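Local structure of CdiI toxin (Salmonella enterica subsp. enterica serovar Rubislaw str. ATCC 10717, 4ZQU) at residues B[3-15]-B[54-66]. The protein neutralises the toxic activity of its cognate CdiA toxin as the immunity component of a bacterial contact-dependent growth inhibition system. Numbering follows the deposited sequence.
Sequences DIVKSAWASVKMN and VKDALSHSRFVLP
Helix-on-sheet packing joins strand 8-14 of the antiparallel sheet to the end of helix 47-59, and the chain leaving that helix continues the contact along residues 4-9. At the strand, Ala10 and Ala57 offer only methyl groups to each other, and such small residues suit the close approach: the axis of residues 54-59 passes 7.2 Å from that of strand 8-14. Leu58 supplies the bulk beside them: its CD2 branch lies over the strand backbone, 3.5 Å from Trp9 O, and also packs on the CB atoms of Ala8 and Ala10.

Past the helix, Ser61 turns its hydroxyl to the strand. With OG anti to the backbone N (chi1 -177°), it receives the amide hydrogen of Trp9 in a nearly straight bond, N to OG 2.9 Å and 167° at the hydrogen. The same OG bonds to Tyr24 O, so this small polar side chain links the connection to two adjacent strands. The methyl of Ala8 suits the tight spot alongside, its CB meeting both Leu58 O, at 3.5 Å, and Ser61 CB, at 3.6 Å.

Phe63 lays one face against Lys6, whose CA stands 3.7 Å from the ring centroid and 8° off the normal, a CH-pi contact; Lys6 CG covers the CG side of the ring while the extended chain carries the amine away. The Phe63 edge meets Trp9 CH2 at CD1 and Ile4 CG2 at CZ. Trp9 brings CZ3 to 3.5 Å from Arg62 O, which lies at the indole edge in the ring plane.

Around this seam, Tyr27 stacks on Phe63, and Arg62 forms salt bridges with Asp81 and Asp33. Strand 8-14 runs between strands 19-26 and 118-124; Leu58 reaches Ile122 of the latter and Ala57 O hydrogen-bonds Thr23 OG1 of the former, so the helix end bears on all three.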
loop_
_atom_site.group_PDB
_atom_site.type_symbol
_atom_site.label_atom_id
_atom_site.label_comp_id
_atom_site.label_asym_id
_atom_site.label_seq_id
_atom_site.Cartn_x
_atom_site.Cartn_y
_atom_site.Cartn_z
ATOM N N ASP B 3 -14.128 -13.769 -6.446
ATOM C CA ASP B 3 -12.846 -13.746 -5.753
ATOM C C ASP B 3 -12.874 -12.792 -4.563
ATOM O O ASP B 3 -12.616 -13.194 -3.429
ATOM C CB ASP B 3 -11.730 -13.364 -6.714
ATOM N N ILE B 4 -13.186 -11.527 -4.827
ATOM C CA ILE B 4 -13.255 -10.522 -3.771
ATOM C C ILE B 4 -14.572 -10.608 -3.007
ATOM O O ILE B 4 -15.644 -10.645 -3.608
ATOM C CB ILE B 4 -13.100 -9.095 -4.332
ATOM C CG1 ILE B 4 -11.725 -8.915 -4.981
ATOM C CG2 ILE B 4 -13.295 -8.063 -3.231
ATOM C CD1 ILE B 4 -10.578 -8.949 -4.001
ATOM N N VAL B 5 -14.483 -10.646 -1.682
ATOM C CA VAL B 5 -15.668 -10.624 -0.833
ATOM C C VAL B 5 -15.675 -9.358 0.010
ATOM O O VAL B 5 -14.648 -8.698 0.153
ATOM C CB VAL B 5 -15.738 -11.852 0.092
ATOM C CG1 VAL B 5 -15.769 -13.131 -0.730
ATOM C CG2 VAL B 5 -14.565 -11.857 1.055
ATOM N N LYS B 6 -16.833 -9.020 0.565
ATOM C CA LYS B 6 -16.956 -7.821 1.382
ATOM C C LYS B 6 -16.093 -7.932 2.632
ATOM O O LYS B 6 -16.122 -8.943 3.333
ATOM C CB LYS B 6 -18.415 -7.567 1.769
ATOM C CG LYS B 6 -18.608 -6.287 2.566
ATOM C CD LYS B 6 -20.073 -6.006 2.834
ATOM C CE LYS B 6 -20.255 -4.666 3.525
ATOM N NZ LYS B 6 -21.696 -4.345 3.703
ATOM N N SER B 7 -15.319 -6.884 2.900
ATOM C CA SER B 7 -14.429 -6.858 4.052
ATOM C C SER B 7 -14.500 -5.521 4.774
ATOM O O SER B 7 -15.047 -4.547 4.256
ATOM C CB SER B 7 -12.983 -7.136 3.630
ATOM O OG SER B 7 -12.882 -8.326 2.868
ATOM N N ALA B 8 -13.939 -5.490 5.977
ATOM C CA ALA B 8 -13.815 -4.264 6.752
ATOM C C ALA B 8 -12.386 -4.145 7.266
ATOM O O ALA B 8 -11.755 -5.148 7.604
ATOM C CB ALA B 8 -14.807 -4.250 7.903
ATOM N N TRP B 9 -11.872 -2.923 7.318
ATOM C CA TRP B 9 -10.476 -2.719 7.679
ATOM C C TRP B 9 -10.289 -1.712 8.805
ATOM O O TRP B 9 -11.199 -0.966 9.163
ATOM C CB TRP B 9 -9.671 -2.263 6.460
ATOM C CG TRP B 9 -9.728 -3.201 5.297
ATOM C CD1 TRP B 9 -8.870 -4.224 5.029
ATOM C CD2 TRP B 9 -10.689 -3.193 4.235
ATOM N NE1 TRP B 9 -9.236 -4.858 3.867
ATOM C CE2 TRP B 9 -10.350 -4.246 3.361
ATOM C CE3 TRP B 9 -11.801 -2.402 3.940
ATOM C CZ2 TRP B 9 -11.086 -4.527 2.213
ATOM C CZ3 TRP B 9 -12.530 -2.683 2.801
ATOM C CH2 TRP B 9 -12.170 -3.736 1.950
ATOM N N ALA B 10 -9.083 -1.711 9.353
ATOM C CA ALA B 10 -8.678 -0.750 10.361
ATOM C C ALA B 10 -7.160 -0.772 10.424
ATOM O O ALA B 10 -6.532 -1.698 9.914
ATOM C CB ALA B 10 -9.289 -1.080 11.714
ATOM N N SER B 11 -6.569 0.247 11.039
ATOM C CA SER B 11 -5.118 0.303 11.167
ATOM C C SER B 11 -4.693 0.769 12.556
ATOM O O SER B 11 -5.281 1.696 13.117
ATOM C CB SER B 11 -4.523 1.221 10.098
ATOM O OG SER B 11 -3.117 1.062 10.017
ATOM N N VAL B 12 -3.667 0.122 13.100
ATOM C CA VAL B 12 -3.185 0.426 14.439
ATOM C C VAL B 12 -1.751 0.947 14.427
ATOM O O VAL B 12 -0.846 0.289 13.913
ATOM C CB VAL B 12 -3.261 -0.816 15.351
ATOM C CG1 VAL B 12 -2.675 -0.509 16.721
ATOM C CG2 VAL B 12 -4.695 -1.290 15.475
ATOM N N LYS B 13 -1.558 2.133 14.997
ATOM C CA LYS B 13 -0.230 2.714 15.164
ATOM C C LYS B 13 0.082 2.870 16.649
ATOM O O LYS B 13 -0.730 3.407 17.403
ATOM C CB LYS B 13 -0.140 4.065 14.456
ATOM C CG LYS B 13 -0.325 3.997 12.948
ATOM C CD LYS B 13 0.887 3.388 12.266
ATOM C CE LYS B 13 0.713 3.350 10.753
ATOM N NZ LYS B 13 -0.390 2.442 10.335
ATOM N N MET B 14 1.253 2.401 17.071
ATOM C CA MET B 14 1.614 2.445 18.486
ATOM C C MET B 14 3.062 2.847 18.737
ATOM O O MET B 14 3.991 2.182 18.280
ATOM C CB MET B 14 1.364 1.086 19.149
ATOM C CG MET B 14 1.746 1.057 20.626
ATOM S SD MET B 14 1.751 -0.587 21.369
ATOM C CE MET B 14 3.031 -1.398 20.414
ATOM N N ASN B 15 3.248 3.936 19.474
ATOM C CA ASN B 15 4.550 4.244 20.043
ATOM C C ASN B 15 4.505 4.172 21.569
ATOM O O ASN B 15 3.614 3.541 22.139
ATOM C CB ASN B 15 5.056 5.610 19.557
ATOM C CG ASN B 15 4.129 6.757 19.919
ATOM O OD1 ASN B 15 3.460 6.743 20.952
ATOM N ND2 ASN B 15 4.098 7.772 19.063
ATOM N N VAL B 54 -11.283 -1.622 18.278
ATOM C CA VAL B 54 -11.033 -2.221 16.978
ATOM C C VAL B 54 -12.348 -2.557 16.279
ATOM O O VAL B 54 -12.500 -2.312 15.084
ATOM C CB VAL B 54 -10.163 -3.490 17.101
ATOM C CG1 VAL B 54 -10.013 -4.171 15.752
ATOM C CG2 VAL B 54 -8.797 -3.141 17.672
ATOM N N LYS B 55 -13.306 -3.095 17.026
ATOM C CA LYS B 55 -14.578 -3.500 16.436
ATOM C C LYS B 55 -15.415 -2.299 15.997
ATOM O O LYS B 55 -16.049 -2.328 14.941
ATOM C CB LYS B 55 -15.372 -4.367 17.415
ATOM C CG LYS B 55 -15.831 -5.680 16.800
ATOM C CD LYS B 55 -16.709 -6.491 17.739
ATOM C CE LYS B 55 -17.413 -7.619 16.988
ATOM N NZ LYS B 55 -16.835 -7.849 15.628
ATOM N N ASP B 56 -15.411 -1.246 16.808
ATOM C CA ASP B 56 -16.152 -0.030 16.490
ATOM C C ASP B 56 -15.581 0.646 15.245
ATOM O O ASP B 56 -16.324 1.160 14.409
ATOM C CB ASP B 56 -16.131 0.931 17.677
ATOM C CG ASP B 56 -16.882 2.215 17.399
ATOM O OD1 ASP B 56 -18.130 2.190 17.392
ATOM O OD2 ASP B 56 -16.220 3.255 17.198
ATOM N N ALA B 57 -14.257 0.636 15.130
ATOM C CA ALA B 57 -13.579 1.176 13.959
ATOM C C ALA B 57 -13.912 0.363 12.714
ATOM O O ALA B 57 -14.116 0.917 11.636
ATOM C CB ALA B 57 -12.078 1.206 14.186
ATOM N N LEU B 58 -13.965 -0.957 12.875
ATOM C CA LEU B 58 -14.296 -1.861 11.777
ATOM C C LEU B 58 -15.720 -1.651 11.288
ATOM O O LEU B 58 -16.004 -1.787 10.097
ATOM C CB LEU B 58 -14.110 -3.321 12.205
ATOM C CG LEU B 58 -12.684 -3.866 12.251
ATOM C CD1 LEU B 58 -12.670 -5.269 12.818
ATOM C CD2 LEU B 58 -12.088 -3.858 10.865
ATOM N N SER B 59 -16.615 -1.322 12.213
ATOM C CA SER B 59 -18.019 -1.140 11.880
ATOM C C SER B 59 -18.229 0.081 10.987
ATOM O O SER B 59 -19.240 0.184 10.294
ATOM C CB SER B 59 -18.856 -1.012 13.155
ATOM O OG SER B 59 -18.392 0.051 13.966
ATOM N N HIS B 60 -17.267 1.000 11.006
ATOM C CA HIS B 60 -17.350 2.207 10.192
ATOM C C HIS B 60 -16.610 2.063 8.871
ATOM O O HIS B 60 -16.535 3.008 8.087
ATOM C CB HIS B 60 -16.800 3.407 10.961
ATOM C CG HIS B 60 -17.684 3.854 12.080
ATOM N ND1 HIS B 60 -17.779 3.170 13.272
ATOM C CD2 HIS B 60 -18.532 4.906 12.180
ATOM C CE1 HIS B 60 -18.639 3.786 14.062
ATOM N NE2 HIS B 60 -19.109 4.841 13.426
ATOM N N SER B 61 -16.067 0.876 8.626
ATOM C CA SER B 61 -15.327 0.623 7.400
ATOM C C SER B 61 -16.264 0.507 6.209
ATOM O O SER B 61 -17.368 -0.028 6.322
ATOM C CB SER B 61 -14.483 -0.645 7.533
ATOM O OG SER B 61 -13.715 -0.867 6.366
ATOM N N ARG B 62 -15.814 1.014 5.067
ATOM C CA ARG B 62 -16.609 0.983 3.850
ATOM C C ARG B 62 -16.029 0.034 2.808
ATOM O O ARG B 62 -14.816 -0.048 2.629
ATOM C CB ARG B 62 -16.727 2.386 3.256
ATOM C CG ARG B 62 -17.581 3.335 4.067
ATOM C CD ARG B 62 -17.713 4.667 3.364
ATOM N NE ARG B 62 -16.465 5.423 3.390
ATOM C CZ ARG B 62 -16.139 6.353 2.498
ATOM N NH1 ARG B 62 -16.965 6.634 1.498
ATOM N NH2 ARG B 62 -14.984 6.997 2.601
ATOM N N PHE B 63 -16.918 -0.684 2.132
ATOM C CA PHE B 63 -16.553 -1.549 1.021
ATOM C C PHE B 63 -16.779 -0.772 -0.272
ATOM O O PHE B 63 -17.884 -0.750 -0.809
ATOM C CB PHE B 63 -17.378 -2.836 1.058
ATOM C CG PHE B 63 -16.929 -3.876 0.082
ATOM C CD1 PHE B 63 -15.611 -4.290 0.050
ATOM C CD2 PHE B 63 -17.833 -4.459 -0.789
ATOM C CE1 PHE B 63 -15.198 -5.255 -0.845
ATOM C CE2 PHE B 63 -17.426 -5.427 -1.686
ATOM C CZ PHE B 63 -16.108 -5.826 -1.714
ATOM N N VAL B 64 -15.725 -0.130 -0.762
ATOM C CA VAL B 64 -15.888 0.961 -1.715
ATOM C C VAL B 64 -14.818 0.968 -2.814
ATOM O O VAL B 64 -13.669 0.594 -2.581
ATOM C CB VAL B 64 -15.893 2.317 -0.950
ATOM C CG1 VAL B 64 -14.690 2.414 -0.022
ATOM C CG2 VAL B 64 -15.964 3.512 -1.896
ATOM N N LEU B 65 -15.220 1.374 -4.016
ATOM C CA LEU B 65 -14.312 1.557 -5.149
ATOM C C LEU B 65 -14.298 3.025 -5.585
ATOM O O LEU B 65 -15.191 3.782 -5.209
ATOM C CB LEU B 65 -14.729 0.652 -6.310
ATOM C CG LEU B 65 -14.247 -0.792 -6.207
ATOM C CD1 LEU B 65 -14.889 -1.641 -7.286
ATOM C CD2 LEU B 65 -12.732 -0.842 -6.309
ATOM N N PRO B 66 -13.281 3.439 -6.367
ATOM C CA PRO B 66 -13.227 4.843 -6.800
ATOM C C PRO B 66 -14.454 5.280 -7.594
ATOM O O PRO B 66 -15.013 6.349 -7.341
ATOM C CB PRO B 66 -11.978 4.891 -7.684
ATOM C CG PRO B 66 -11.129 3.780 -7.199
ATOM C CD PRO B 66 -12.074 2.696 -6.775
HETATM O O HOH W 1 -16.229 -2.525 4.800
#